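Local coordinates for ribose-phosphate pyrophosphokinase (Mycobacterium smegmatis, PDB 5MP7), which probably makes phosphoribosyl pyrophosphate by moving the pyrophosphoryl group of ATP onto the 1-hydroxyl of ribose 5-phosphate, with magnesium as cofactor, at residues V175-G180 with C226-D231; V254-T259 with C274-V279. One frame throughout, in Å; residues are numbered along the deposited sequence.

Contact 1: V175-G180 with C226-D231; sequences VSPDSG and CILTDD
Val-175 and Leu-228 are bridged partners on adjacent parallel strands, and their side chains lie on the same face of the sheet, crossing at a slant. In Leu-228, chi1 (-155°) sends CG away from the backbone N, and an unusual chi2 (33°) turns CD1 toward Val-175. That methyl lies 3.5 Å from Val-175 O, 3.9 Å from Val-175 CG1 and 4.0 Å from Pro-177 CB. The valine's CG2 reaches Cys-226 CB at 4.0 Å. The ring of Pro-177 then takes over: its CD presses on the carbonyl of Thr-229, 3.0 Å from that O, while CG lies beside the Asp-230 side chain, 3.7 Å from OD2. Two backbone bonds hold the register, Val-175 N to Ile-227 O (2.9 Å) and Thr-229 N to Val-175 O (3.1 Å). An Asx turn follows, Gly-180 N meeting Asp-178 OD2 from above the carboxylate plane. Segment 226-231 and the loop after strand 172-176 each bring an acidic residue to the probable active site: Asp-230, a predicted ribose 5-phosphate ligand, and Asp-178, a predicted magnesium ligand. Helix 237-248 packs on the face of Val-175 and Leu-228, helix 182-191 on that of Ser-176 and Thr-229, and strands 197-202 and 253-258 flank the pair.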
loop_
_atom_site.group_PDB
_atom_site.type_symbol
_atom_site.label_atom_id
_atom_site.label_comp_id
_atom_site.label_asym_id
_atom_site.label_seq_id
_atom_site.Cartn_x
_atom_site.Cartn_y
_atom_site.Cartn_z
ATOM N N VAL A 175 -76.098 -4.091 12.899
ATOM C CA VAL A 175 -75.628 -4.405 11.538
ATOM C C VAL A 175 -74.330 -5.193 11.591
ATOM O O VAL A 175 -73.370 -4.794 12.258
ATOM C CB VAL A 175 -75.386 -3.139 10.728
ATOM C CG1 VAL A 175 -75.010 -3.476 9.299
ATOM C CG2 VAL A 175 -76.625 -2.266 10.749
ATOM N N SER A 176 -74.285 -6.300 10.873
ATOM C CA SER A 176 -73.057 -7.061 10.725
ATOM C C SER A 176 -72.338 -6.647 9.436
ATOM O O SER A 176 -72.934 -6.598 8.374
ATOM C CB SER A 176 -73.365 -8.543 10.678
ATOM O OG SER A 176 -72.148 -9.272 10.679
ATOM N N PRO A 177 -71.048 -6.344 9.514
ATOM C CA PRO A 177 -70.330 -5.857 8.325
ATOM C C PRO A 177 -70.059 -6.938 7.286
ATOM O O PRO A 177 -69.624 -6.616 6.179
ATOM C CB PRO A 177 -69.028 -5.293 8.884
ATOM C CG PRO A 177 -68.890 -5.894 10.241
ATOM C CD PRO A 177 -70.197 -6.427 10.699
ATOM N N ASP A 178 -70.283 -8.203 7.639
ATOM C CA ASP A 178 -70.189 -9.304 6.670
ATOM C C ASP A 178 -70.972 -10.531 7.139
ATOM O O ASP A 178 -71.433 -10.601 8.282
ATOM C CB ASP A 178 -68.736 -9.723 6.427
ATOM C CG ASP A 178 -68.184 -10.643 7.555
ATOM O OD1 ASP A 178 -68.286 -10.291 8.764
ATOM O OD2 ASP A 178 -67.696 -11.756 7.227
ATOM N N SER A 179 -71.090 -11.493 6.235
ATOM C CA SER A 179 -71.924 -12.669 6.458
ATOM C C SER A 179 -71.441 -13.567 7.602
ATOM O O SER A 179 -72.241 -14.306 8.188
ATOM C CB SER A 179 -72.007 -13.469 5.165
ATOM O OG SER A 179 -70.705 -13.725 4.674
ATOM N N GLY A 180 -70.137 -13.538 7.893
ATOM C CA GLY A 180 -69.591 -14.384 8.947
ATOM C C GLY A 180 -70.058 -14.058 10.349
ATOM O O GLY A 180 -70.067 -14.897 11.215
ATOM N N CYS A 226 -77.478 2.909 13.526
ATOM C CA CYS A 226 -76.839 1.614 13.275
ATOM C C CYS A 226 -75.712 1.298 14.251
ATOM O O CYS A 226 -74.816 2.087 14.390
ATOM C CB CYS A 226 -76.254 1.594 11.886
ATOM S SG CYS A 226 -77.555 1.718 10.661
ATOM N N ILE A 227 -75.759 0.115 14.866
ATOM C CA ILE A 227 -74.683 -0.418 15.661
ATOM C C ILE A 227 -73.938 -1.432 14.790
ATOM O O ILE A 227 -74.397 -2.558 14.618
ATOM C CB ILE A 227 -75.202 -1.153 16.911
ATOM C CG1 ILE A 227 -76.329 -0.391 17.616
ATOM C CG2 ILE A 227 -74.069 -1.418 17.878
ATOM C CD1 ILE A 227 -75.983 0.986 18.129
ATOM N N LEU A 228 -72.799 -1.023 14.243
ATOM C CA LEU A 228 -71.957 -1.873 13.422
ATOM C C LEU A 228 -71.039 -2.655 14.327
ATOM O O LEU A 228 -70.191 -2.086 15.011
ATOM C CB LEU A 228 -71.107 -1.015 12.525
ATOM C CG LEU A 228 -70.523 -1.464 11.210
ATOM C CD1 LEU A 228 -71.410 -2.440 10.485
ATOM C CD2 LEU A 228 -70.262 -0.220 10.379
ATOM N N THR A 229 -71.193 -3.969 14.361
ATOM C CA THR A 229 -70.473 -4.781 15.338
ATOM C C THR A 229 -69.493 -5.738 14.645
ATOM O O THR A 229 -69.842 -6.415 13.703
ATOM C CB THR A 229 -71.450 -5.496 16.307
ATOM O OG1 THR A 229 -70.705 -6.159 17.324
ATOM C CG2 THR A 229 -72.311 -6.494 15.602
ATOM N N ASP A 230 -68.260 -5.772 15.127
ATOM C CA ASP A 230 -67.271 -6.715 14.636
ATOM C C ASP A 230 -66.415 -7.251 15.786
ATOM O O ASP A 230 -66.390 -6.698 16.864
ATOM C CB ASP A 230 -66.396 -6.062 13.551
ATOM C CG ASP A 230 -66.021 -7.051 12.400
ATOM O OD1 ASP A 230 -66.328 -8.253 12.508
ATOM O OD2 ASP A 230 -65.452 -6.624 11.352
ATOM N N ASP A 231 -65.759 -8.374 15.574
ATOM C CA ASP A 231 -64.800 -8.906 16.531
ATOM C C ASP A 231 -63.573 -8.036 16.693
ATOM O O ASP A 231 -63.132 -7.789 17.827
ATOM C CB ASP A 231 -64.434 -10.362 16.182
ATOM C CG ASP A 231 -63.756 -10.511 14.807
ATOM O OD1 ASP A 231 -63.957 -9.643 13.920
ATOM O OD2 ASP A 231 -63.051 -11.524 14.588
#

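Contact 2: V254-T259 with C274-V279; sequences VIIAAT and CGAREV
Ile-256 and Val-279 lead the apolar part of this contact, lying side by side and pointing the same way from adjacent parallel strands. Ile-256 CB comes within 4.1 Å of Val-279 CG2. With CG1 anti to the carbonyl carbon (chi1 -58°), the isoleucine runs its CD1 back toward the start of the other segment, where it meets Ala-276 CB at 4.0 Å. Ile-239 and Val-243 of helix 237-248 and Ile-233 of strand 232-233 also touch Ile-256, placing it among apolar side chains.

The backbone bonds are two: Ile-256 N to Glu-278 O, 2.9 Å and nearly straight at 171°, and Arg-277 N to Val-254 O, 3.1 Å. A CA-H...O contact supplements them, from Val-279 CA to Ile-256 O at 3.3 Å. Helix 267-273 lies between the two strands in sequence, making this a beta-alpha-beta crossover within the parallel part of the C-terminal domain, whose fold is of the phosphoribosyltransferase type.

Among polar side chains, Glu-278 has its carboxylate held by partners outside the two segments: OE1 bonds to the hydroxyl of Tyr-167, OE2 to those of Tyr-162 and Thr-297. These partners tether the glutamate to helix 156-167 and strand 296-299. In the turn leading to the strand, Ala-276 N makes a weak, long bond to Cys-274 SG (3.7 Å).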
loop_
_atom_site.group_PDB
_atom_site.type_symbol
_atom_site.label_atom_id
_atom_site.label_comp_id
_atom_site.label_asym_id
_atom_site.label_seq_id
_atom_site.Cartn_x
_atom_site.Cartn_y
_atom_site.Cartn_z
ATOM N N VAL A 254 -74.216 6.095 12.739
ATOM C CA VAL A 254 -73.512 4.820 12.837
ATOM C C VAL A 254 -72.568 4.762 14.039
ATOM O O VAL A 254 -71.716 5.615 14.180
ATOM C CB VAL A 254 -72.684 4.487 11.586
ATOM C CG1 VAL A 254 -72.049 3.105 11.748
ATOM C CG2 VAL A 254 -73.571 4.476 10.358
ATOM N N ILE A 255 -72.699 3.711 14.849
ATOM C CA ILE A 255 -71.815 3.435 15.940
ATOM C C ILE A 255 -71.053 2.138 15.661
ATOM O O ILE A 255 -71.657 1.119 15.361
ATOM C CB ILE A 255 -72.597 3.320 17.222
ATOM C CG1 ILE A 255 -73.182 4.683 17.545
ATOM C CG2 ILE A 255 -71.702 2.870 18.374
ATOM C CD1 ILE A 255 -74.343 4.597 18.508
ATOM N N ILE A 256 -69.724 2.192 15.818
ATOM C CA ILE A 256 -68.845 1.045 15.652
ATOM C C ILE A 256 -68.425 0.484 17.007
ATOM O O ILE A 256 -67.996 1.207 17.865
ATOM C CB ILE A 256 -67.601 1.402 14.868
ATOM C CG1 ILE A 256 -68.028 1.945 13.514
ATOM C CG2 ILE A 256 -66.748 0.157 14.668
ATOM C CD1 ILE A 256 -66.889 2.365 12.614
ATOM N N ALA A 257 -68.615 -0.818 17.196
ATOM C CA ALA A 257 -68.236 -1.497 18.419
ATOM C C ALA A 257 -67.487 -2.797 18.092
ATOM O O ALA A 257 -67.934 -3.584 17.293
ATOM C CB ALA A 257 -69.443 -1.777 19.254
ATOM N N ALA A 258 -66.323 -2.976 18.678
ATOM C CA ALA A 258 -65.510 -4.163 18.476
ATOM C C ALA A 258 -64.711 -4.450 19.721
ATOM O O ALA A 258 -64.378 -3.537 20.459
ATOM C CB ALA A 258 -64.559 -3.970 17.311
ATOM N N THR A 259 -64.404 -5.714 19.971
ATOM C CA THR A 259 -63.598 -6.043 21.119
ATOM C C THR A 259 -62.154 -5.652 20.931
ATOM O O THR A 259 -61.575 -5.029 21.818
ATOM C CB THR A 259 -63.689 -7.520 21.415
ATOM O OG1 THR A 259 -65.056 -7.823 21.675
ATOM C CG2 THR A 259 -62.913 -7.880 22.628
ATOM N N CYS A 274 -64.373 8.777 8.439
ATOM C CA CYS A 274 -65.653 8.199 8.042
ATOM C C CYS A 274 -66.734 8.816 8.963
ATOM O O CYS A 274 -66.459 9.455 9.986
ATOM C CB CYS A 274 -65.636 6.662 8.115
ATOM S SG CYS A 274 -65.949 5.952 9.758
ATOM N N GLY A 275 -67.982 8.628 8.620
ATOM C CA GLY A 275 -69.004 9.353 9.359
ATOM C C GLY A 275 -69.260 8.963 10.809
ATOM O O GLY A 275 -70.117 9.563 11.437
ATOM N N ALA A 276 -68.607 7.927 11.327
ATOM C CA ALA A 276 -69.113 7.308 12.547
ATOM C C ALA A 276 -69.059 8.244 13.729
ATOM O O ALA A 276 -68.089 8.929 13.940
ATOM C CB ALA A 276 -68.360 6.043 12.845
ATOM N N ARG A 277 -70.126 8.243 14.494
ATOM C CA ARG A 277 -70.261 9.074 15.659
ATOM C C ARG A 277 -69.375 8.576 16.794
ATOM O O ARG A 277 -68.869 9.360 17.570
ATOM C CB ARG A 277 -71.715 9.055 16.117
ATOM C CG ARG A 277 -72.078 10.230 16.963
ATOM C CD ARG A 277 -73.324 10.016 17.804
ATOM N NE ARG A 277 -72.972 10.390 19.188
ATOM C CZ ARG A 277 -73.792 10.833 20.136
ATOM N NH1 ARG A 277 -75.079 11.115 19.902
ATOM N NH2 ARG A 277 -73.289 11.054 21.349
ATOM N N GLU A 278 -69.269 7.260 16.942
ATOM C CA GLU A 278 -68.471 6.674 18.010
ATOM C C GLU A 278 -67.837 5.347 17.570
ATOM O O GLU A 278 -68.421 4.627 16.765
ATOM C CB GLU A 278 -69.313 6.472 19.257
ATOM C CG GLU A 278 -68.445 6.384 20.490
ATOM C CD GLU A 278 -69.201 6.370 21.808
ATOM O OE1 GLU A 278 -70.454 6.548 21.829
ATOM O OE2 GLU A 278 -68.516 6.242 22.854
ATOM N N VAL A 279 -66.629 5.070 18.065
ATOM C CA VAL A 279 -65.962 3.801 17.863
ATOM C C VAL A 279 -65.583 3.284 19.246
ATOM O O VAL A 279 -64.898 3.956 19.963
ATOM C CB VAL A 279 -64.734 3.946 17.009
ATOM C CG1 VAL A 279 -64.111 2.583 16.783
ATOM C CG2 VAL A 279 -65.060 4.564 15.679
#

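Followed from the N terminus, the chain passes through the five-stranded parallel sheet before reaching strand 172-176 of the second, mixed sheet. Contact 1 then closes a 45-residue excursion (205-213 not modelled) that includes helix 182-191 and strands 197-202 and 215-218, bringing 226-231 alongside 175-180. After helix 237-248 the chain enters strand 253-258, and contact 2 closes a shorter loop of 14 residues through helix 267-273. The loops follow in series, neither nested nor crossed. Strands 225-230 and 253-258 are joined by probable hydrogen bonds from Leu-228 N to Ile-255 O and from Ile-255 N to Cys-226 O, so the contacts link four neighbouring strands in the order 172-176, 225-230, 253-258, 278-282.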